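Local coordinates for protein intracellular protease/amidase (Salmonella enterica subsp. enterica serovar Typhimurium, PDB 4K2H) that binds zinc and, as a member of the DJ-1/PfpI family, may act as a peptidase or amidase, at residues C103-A108 / F160-T165; Y139-V144 / S152-G157; A80-A83 / A87-A90. The protein carries 1 engineered substitution. One frame throughout, in Å; residues are numbered along the deposited sequence. Where two conformers were deposited one is given.

Interaction 1: C103-A108 / F160-T165. Engineered in segment 103-108: Ala106 (natural residue Cys).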
loop_
_atom_site.group_PDB
_atom_site.type_symbol
_atom_site.label_atom_id
_atom_site.label_comp_id
_atom_site.label_asym_id
_atom_site.label_seq_id
_atom_site.Cartn_x
_atom_site.Cartn_y
_atom_site.Cartn_z
ATOM N N CYS A 103 4.134 1.300 17.306
ATOM C CA CYS A 103 2.993 1.046 16.460
ATOM C C CYS A 103 3.212 -0.168 15.573
ATOM O O CYS A 103 3.542 -0.028 14.371
ATOM C CB CYS A 103 2.720 2.251 15.601
ATOM S SG CYS A 103 2.710 3.809 16.484
ATOM N N PRO A 104 2.993 -1.357 16.154
ATOM C CA PRO A 104 3.011 -2.596 15.415
ATOM C C PRO A 104 1.722 -2.907 14.717
ATOM O O PRO A 104 0.618 -2.613 15.226
ATOM C CB PRO A 104 3.253 -3.637 16.500
ATOM C CG PRO A 104 2.529 -3.073 17.672
ATOM C CD PRO A 104 2.892 -1.603 17.600
ATOM N N ILE A 105 1.862 -3.530 13.549
ATOM C CA ILE A 105 0.730 -4.026 12.834
ATOM C C ILE A 105 0.867 -5.500 12.499
ATOM O O ILE A 105 1.975 -6.026 12.235
ATOM C CB ILE A 105 0.441 -3.166 11.590
ATOM C CG1 ILE A 105 -0.610 -3.840 10.703
ATOM C CG2 ILE A 105 1.674 -2.907 10.763
ATOM C CD1 ILE A 105 -1.623 -2.863 10.145
ATOM N N ALA A 106 -0.273 -6.179 12.526
ATOM C CA ALA A 106 -0.380 -7.570 12.049
ATOM C C ALA A 106 0.476 -8.503 12.916
ATOM O O ALA A 106 0.279 -8.519 14.115
ATOM C CB ALA A 106 -0.034 -7.675 10.564
ATOM N N SER A 107 1.407 -9.274 12.354
ATOM C CA SER A 107 2.187 -10.197 13.184
ATOM C C SER A 107 3.134 -9.532 14.199
ATOM O O SER A 107 3.565 -10.192 15.139
ATOM C CB SER A 107 2.958 -11.219 12.320
ATOM O OG SER A 107 4.090 -10.643 11.691
ATOM N N ALA A 108 3.435 -8.240 14.029
ATOM C CA ALA A 108 4.585 -7.595 14.676
ATOM C C ALA A 108 4.460 -7.425 16.194
ATOM O O ALA A 108 5.461 -7.468 16.902
ATOM C CB ALA A 108 4.856 -6.243 14.036
ATOM N N PHE A 160 -5.916 1.337 7.054
ATOM C CA PHE A 160 -6.345 2.737 7.004
ATOM C C PHE A 160 -6.713 3.215 8.397
ATOM O O PHE A 160 -6.274 4.287 8.832
ATOM C CB PHE A 160 -7.487 2.934 6.004
ATOM C CG PHE A 160 -7.045 2.876 4.549
ATOM C CD1 PHE A 160 -6.251 3.884 4.009
ATOM C CD2 PHE A 160 -7.445 1.822 3.718
ATOM C CE1 PHE A 160 -5.842 3.836 2.684
ATOM C CE2 PHE A 160 -7.041 1.772 2.389
ATOM C CZ PHE A 160 -6.234 2.779 1.868
ATOM N N ASP A 161 -7.483 2.400 9.112
ATOM C CA ASP A 161 -7.893 2.766 10.460
ATOM C C ASP A 161 -6.660 2.957 11.346
ATOM O O ASP A 161 -6.573 3.944 12.101
ATOM C CB ASP A 161 -8.842 1.718 11.053
ATOM C CG ASP A 161 -9.562 2.224 12.292
ATOM O OD1 ASP A 161 -9.305 3.382 12.682
ATOM O OD2 ASP A 161 -10.378 1.469 12.874
ATOM N N PHE A 162 -5.710 2.034 11.236
ATOM C CA PHE A 162 -4.450 2.087 11.984
ATOM C C PHE A 162 -3.680 3.365 11.692
ATOM O O PHE A 162 -3.246 4.067 12.620
ATOM C CB PHE A 162 -3.624 0.832 11.664
ATOM C CG PHE A 162 -2.179 0.897 12.109
ATOM C CD1 PHE A 162 -1.814 0.548 13.411
ATOM C CD2 PHE A 162 -1.182 1.265 11.212
ATOM C CE1 PHE A 162 -0.482 0.587 13.812
ATOM C CE2 PHE A 162 0.147 1.292 11.603
ATOM C CZ PHE A 162 0.491 0.972 12.918
ATOM N N ALA A 163 -3.515 3.657 10.404
ATOM C CA ALA A 163 -2.780 4.837 9.964
ATOM C C ALA A 163 -3.471 6.150 10.368
ATOM O O ALA A 163 -2.822 7.087 10.838
ATOM C CB ALA A 163 -2.574 4.795 8.450
ATOM N N LEU A 164 -4.792 6.223 10.177
ATOM C CA LEU A 164 -5.522 7.449 10.540
ATOM C C LEU A 164 -5.474 7.653 12.056
ATOM O O LEU A 164 -5.198 8.744 12.519
ATOM C CB LEU A 164 -6.936 7.433 9.979
ATOM C CG LEU A 164 -6.962 7.387 8.444
ATOM C CD1 LEU A 164 -8.333 6.971 7.956
ATOM C CD2 LEU A 164 -6.541 8.686 7.755
ATOM N N THR A 165 -5.648 6.588 12.822
ATOM C CA THR A 165 -5.577 6.680 14.283
ATOM C C THR A 165 -4.216 7.122 14.776
ATOM O O THR A 165 -4.107 8.033 15.616
ATOM C CB THR A 165 -5.944 5.347 14.939
ATOM O OG1 THR A 165 -7.248 5.020 14.505
ATOM C CG2 THR A 165 -5.962 5.448 16.459
#

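Interaction 2: Y139-V144 / S152-G157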
loop_
_atom_site.group_PDB
_atom_site.type_symbol
_atom_site.label_atom_id
_atom_site.label_comp_id
_atom_site.label_asym_id
_atom_site.label_seq_id
_atom_site.Cartn_x
_atom_site.Cartn_y
_atom_site.Cartn_z
ATOM N N TYR A 139 -4.323 -9.727 24.767
ATOM C CA TYR A 139 -4.892 -9.691 23.428
ATOM C C TYR A 139 -6.318 -9.158 23.435
ATOM O O TYR A 139 -7.157 -9.668 24.178
ATOM C CB TYR A 139 -4.898 -11.101 22.831
ATOM C CG TYR A 139 -5.598 -11.186 21.493
ATOM C CD1 TYR A 139 -4.944 -10.817 20.318
ATOM C CD2 TYR A 139 -6.889 -11.638 21.406
ATOM C CE1 TYR A 139 -5.569 -10.907 19.092
ATOM C CE2 TYR A 139 -7.539 -11.732 20.193
ATOM C CZ TYR A 139 -6.878 -11.362 19.032
ATOM O OH TYR A 139 -7.533 -11.453 17.829
ATOM N N VAL A 140 -6.582 -8.142 22.617
ATOM C CA VAL A 140 -7.941 -7.659 22.363
ATOM C C VAL A 140 -8.202 -7.803 20.874
ATOM O O VAL A 140 -7.334 -7.452 20.045
ATOM C CB VAL A 140 -8.120 -6.174 22.745
ATOM C CG1 VAL A 140 -9.584 -5.730 22.578
ATOM C CG2 VAL A 140 -7.681 -5.938 24.185
ATOM N N ASP A 141 -9.361 -8.351 20.519
ATOM C CA ASP A 141 -9.717 -8.495 19.105
ATOM C C ASP A 141 -10.440 -7.261 18.640
ATOM O O ASP A 141 -11.655 -7.212 18.668
ATOM C CB ASP A 141 -10.564 -9.739 18.828
ATOM C CG ASP A 141 -10.840 -9.938 17.330
ATOM O OD1 ASP A 141 -10.385 -9.113 16.483
ATOM O OD2 ASP A 141 -11.503 -10.934 16.980
ATOM N N ALA A 142 -9.677 -6.265 18.201
ATOM C CA ALA A 142 -10.231 -5.068 17.569
ATOM C C ALA A 142 -9.329 -4.636 16.408
ATOM O O ALA A 142 -8.150 -4.968 16.390
ATOM C CB ALA A 142 -10.350 -3.947 18.585
ATOM N N PRO A 143 -9.888 -3.884 15.440
ATOM C CA PRO A 143 -9.112 -3.370 14.314
ATOM C C PRO A 143 -7.844 -2.647 14.738
ATOM O O PRO A 143 -6.766 -2.888 14.170
ATOM C CB PRO A 143 -10.099 -2.401 13.633
ATOM C CG PRO A 143 -11.442 -3.012 13.901
ATOM C CD PRO A 143 -11.333 -3.602 15.289
ATOM N N VAL A 144 -8.002 -1.754 15.714
ATOM C CA VAL A 144 -6.952 -0.958 16.255
ATOM C C VAL A 144 -7.141 -0.908 17.771
ATOM O O VAL A 144 -8.226 -0.624 18.260
ATOM C CB VAL A 144 -6.989 0.468 15.675
ATOM C CG1 VAL A 144 -5.883 1.327 16.270
ATOM C CG2 VAL A 144 -6.825 0.432 14.164
ATOM N N SER A 152 -1.595 -0.595 18.202
ATOM C CA SER A 152 -1.455 -1.791 17.372
ATOM C C SER A 152 -2.578 -1.895 16.371
ATOM O O SER A 152 -3.661 -1.363 16.572
ATOM C CB SER A 152 -1.378 -3.054 18.246
ATOM O OG SER A 152 -2.470 -3.129 19.158
ATOM N N GLY A 153 -2.305 -2.586 15.275
ATOM C CA GLY A 153 -3.210 -2.696 14.137
ATOM C C GLY A 153 -3.354 -4.174 13.888
ATOM O O GLY A 153 -2.397 -4.904 14.005
ATOM N N LYS A 154 -4.557 -4.635 13.587
ATOM C CA LYS A 154 -4.806 -6.065 13.525
ATOM C C LYS A 154 -4.260 -6.734 12.275
ATOM O O LYS A 154 -3.733 -7.854 12.339
ATOM C CB LYS A 154 -6.313 -6.350 13.655
ATOM C CG LYS A 154 -6.660 -7.822 13.498
ATOM C CD LYS A 154 -8.069 -8.128 13.999
ATOM C CE LYS A 154 -8.457 -9.535 13.579
ATOM N NZ LYS A 154 -9.820 -9.905 14.016
ATOM N N GLY A 155 -4.420 -6.080 11.139
ATOM C CA GLY A 155 -3.908 -6.614 9.890
ATOM C C GLY A 155 -4.180 -5.678 8.721
ATOM O O GLY A 155 -4.736 -4.604 8.909
ATOM N N LEU A 156 -3.804 -6.118 7.512
ATOM C CA LEU A 156 -3.855 -5.277 6.322
ATOM C C LEU A 156 -5.234 -4.708 6.035
ATOM O O LEU A 156 -5.356 -3.543 5.656
ATOM C CB LEU A 156 -3.303 -6.011 5.095
ATOM C CG LEU A 156 -3.335 -5.261 3.752
ATOM C CD1 LEU A 156 -2.565 -3.964 3.837
ATOM C CD2 LEU A 156 -2.842 -6.152 2.599
ATOM N N GLY A 157 -6.276 -5.490 6.276
ATOM C CA GLY A 157 -7.633 -5.002 6.074
ATOM C C GLY A 157 -7.946 -3.799 6.908
ATOM O O GLY A 157 -8.842 -3.053 6.594
#

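Interaction 3: A80-A83 / A87-A90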
loop_
_atom_site.group_PDB
_atom_site.type_symbol
_atom_site.label_atom_id
_atom_site.label_comp_id
_atom_site.label_asym_id
_atom_site.label_seq_id
_atom_site.Cartn_x
_atom_site.Cartn_y
_atom_site.Cartn_z
ATOM N N ALA A 80 9.886 -11.714 11.889
ATOM C CA ALA A 80 10.977 -12.554 12.391
ATOM C C ALA A 80 12.328 -11.857 12.268
ATOM O O ALA A 80 13.156 -11.955 13.170
ATOM C CB ALA A 80 11.018 -13.916 11.670
ATOM N N ASN A 81 12.560 -11.145 11.168
ATOM C CA ASN A 81 13.835 -10.466 10.995
ATOM C C ASN A 81 13.926 -9.227 11.907
ATOM O O ASN A 81 14.995 -8.931 12.437
ATOM C CB ASN A 81 14.090 -10.101 9.531
ATOM C CG ASN A 81 14.353 -11.320 8.652
ATOM O OD1 ASN A 81 14.931 -12.307 9.090
ATOM N ND2 ASN A 81 13.934 -11.241 7.392
ATOM N N LEU A 82 12.831 -8.513 12.123
ATOM C CA LEU A 82 12.864 -7.446 13.158
ATOM C C LEU A 82 13.236 -8.020 14.516
ATOM O O LEU A 82 14.102 -7.481 15.197
ATOM C CB LEU A 82 11.513 -6.722 13.282
ATOM C CG LEU A 82 11.139 -5.810 12.121
ATOM C CD1 LEU A 82 9.716 -5.313 12.232
ATOM C CD2 LEU A 82 12.085 -4.637 12.012
ATOM N N ALA A 83 12.591 -9.127 14.892
ATOM C CA ALA A 83 12.738 -9.715 16.238
ATOM C C ALA A 83 14.157 -10.249 16.498
ATOM O O ALA A 83 14.653 -10.219 17.638
ATOM C CB ALA A 83 11.704 -10.817 16.463
ATOM N N ALA A 87 19.669 -4.339 17.215
ATOM C CA ALA A 87 19.545 -2.924 16.979
ATOM C C ALA A 87 18.086 -2.509 16.931
ATOM O O ALA A 87 17.742 -1.427 17.385
ATOM C CB ALA A 87 20.249 -2.523 15.709
ATOM N N VAL A 88 17.228 -3.380 16.416
ATOM C CA VAL A 88 15.782 -3.139 16.452
ATOM C C VAL A 88 15.259 -3.133 17.898
ATOM O O VAL A 88 14.533 -2.234 18.308
ATOM C CB VAL A 88 14.999 -4.177 15.629
ATOM C CG1 VAL A 88 13.490 -3.996 15.842
ATOM C CG2 VAL A 88 15.353 -4.059 14.151
ATOM N N ILE A 89 15.648 -4.143 18.668
ATOM C CA ILE A 89 15.189 -4.249 20.045
ATOM C C ILE A 89 15.642 -2.989 20.811
ATOM O O ILE A 89 14.829 -2.371 21.493
ATOM C CB ILE A 89 15.708 -5.518 20.728
ATOM C CG1 ILE A 89 15.321 -6.801 19.942
ATOM C CG2 ILE A 89 15.262 -5.562 22.175
ATOM C CD1 ILE A 89 13.966 -6.844 19.262
ATOM N N ALA A 90 16.903 -2.578 20.655
ATOM C CA ALA A 90 17.386 -1.360 21.339
ATOM C C ALA A 90 16.648 -0.098 20.924
ATOM O O ALA A 90 16.414 0.782 21.764
ATOM C CB ALA A 90 18.883 -1.143 21.133
#

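Interaction 1: C103-A108 / F160-T165
Phe162 carries this contact from the helix side. Its ring reaches from helix 159-171 to the end of strand 101-104, where it meets Cys103, Pro104 and Ile105. CG lies anti to the backbone N (chi1 167°), which turns the ring toward the strand end. The far end of the ring does most of the touching. Phe162 CZ sits 3.7 Å from Cys103 CB, an apolar contact. Phe162 CZ is also 3.5 Å from Cys103 O, which lies at the ring edge, near its plane. Phe162 CE1 is 3.7 Å from Pro104 O, which approaches obliquely.

Ile105 comes from another direction. Its CD1 stands over one face of the ring, offset toward the rim, and lies 4.3 Å from Phe162 CG. Cys103 thus takes the edge and Ile105 a face. In Cys103 it is CB, not SG, that meets the ring.

The strand here leads into a type II' beta turn from Ile105 to Ala108, closed by Ala108 N to Ile105 O at 3.2 Å. This tight turn between strand and helix 108-114 is consistent with the nucleophile elbow of the DJ-1/PfpI family. Ala106, at the second position of the turn, is an engineered residue; the natural one is Cys. Ser107 OG is hydrogen-bonded to Ser79 OG. Ile105 also touches Glu19 of helix 17-29.

One turn along the helix, Thr165 OG1 donates to Asp161 O at 2.7 Å. Thr165 N donates to the same Asp161 O at 2.9 Å. The two donors come from opposite faces of the carbonyl plane. On the flank of the helix, Val144 touches Asp161, Phe162 and Thr165.

Interaction 2: Y139-V144 / S152-G157
Lys154 stretches out to Asp141, and the two side chains meet at a slant. The lysine chain is extended all the way, with CG anti to the backbone N (chi1 176°). This carries Lys154 NZ to Asp141 OD1 at 2.7 Å, a salt bridge. NZ meets that oxygen on its syn side, 24° out of the carboxylate plane. Asp141 OD2 is more distant, at 3.6 Å from Lys154 NZ, so one oxygen takes the bond. The stem of the lysine runs past the backbone of the loop: Lys154 CB is 3.6 Å from Ala142 O.

The backbones meet beside this pair. Lys154 N donates to Pro143 O at 2.9 Å. The next pair, Val144 and Gly153, is an antiparallel non-hydrogen-bonded bridge. It opens the small beta hairpin of strands 144-147 and 150-153. Val144 CA is 3.3 Å from Ser152 O, a CA-H...O contact. Val144 CG1 also lies near Ser152 O, at 3.5 Å.

The two ends of the contact differ in setting. The Asp141 end is exposed, whereas Ser152 and Gly153 are buried. Ser152 OG is hydrogen-bonded to Val125 N. At the subunit interface, Lys154 also makes a cation-pi contact with Tyr185 of the second subunit, and Leu156 packs on Asp25 of that subunit.

Interaction 3: A80-A83 / A87-A90
Leu82 overlaps Val88 through its CD2 branch, which lies 3.9 Å from Val88 CG2. Leu82 CD2 is also 4.1 Å from Val88 CG1, so it touches both methyls of the valine. The two side chains cross at about a right angle. Here two consecutive helices, 76-83 and 86-97, pack against each other across a very short link on the central sheet of the DJ-1/PfpI fold.

The valine also leans on the backbone of the first helix. Val88 CB points toward that helix and sits 3.5 Å from Leu82 O. CG1 lies anti to the backbone N (chi1 173°), and with this rotation both methyls also come close to the carbonyl oxygen. Both Leu82 and Val88 are buried and touch Leu10 of strand 6-11, which places the pair against the parallel sheet.

Ile89 meets the carbonyl end of helix 76-83. Ala83 O is hydrogen-bonded to His116 NE2, and Ile89 also touches His116. With CG1 anti to the carbonyl carbon (chi1 -56°) and chi2 at -37°, Ile89 CD1 comes to 3.8 Å from Ala83 O.

Overall arrangement
From the N terminus, interaction 3 comes first. It closes a very short loop between helices 76-83 and 86-97, then the chain runs through helix 86-97 into strand 101-104. Interaction 1 opens there and closes only at helix 159-171, about fifty residues later. Interaction 2 falls within that span and closes the hairpin region of 139-157. Interaction 3 lies in series with both. Interactions 1 and 2 touch: Gly153 probably bonds with Pro104 and Ala106 through the backbone, and its CA packs on the Phe162 ring. Together they tie the edge of the parallel sheet, the hairpin and helix 159-171. Interaction 3 lies about 18 Å from interaction 1, centre to centre.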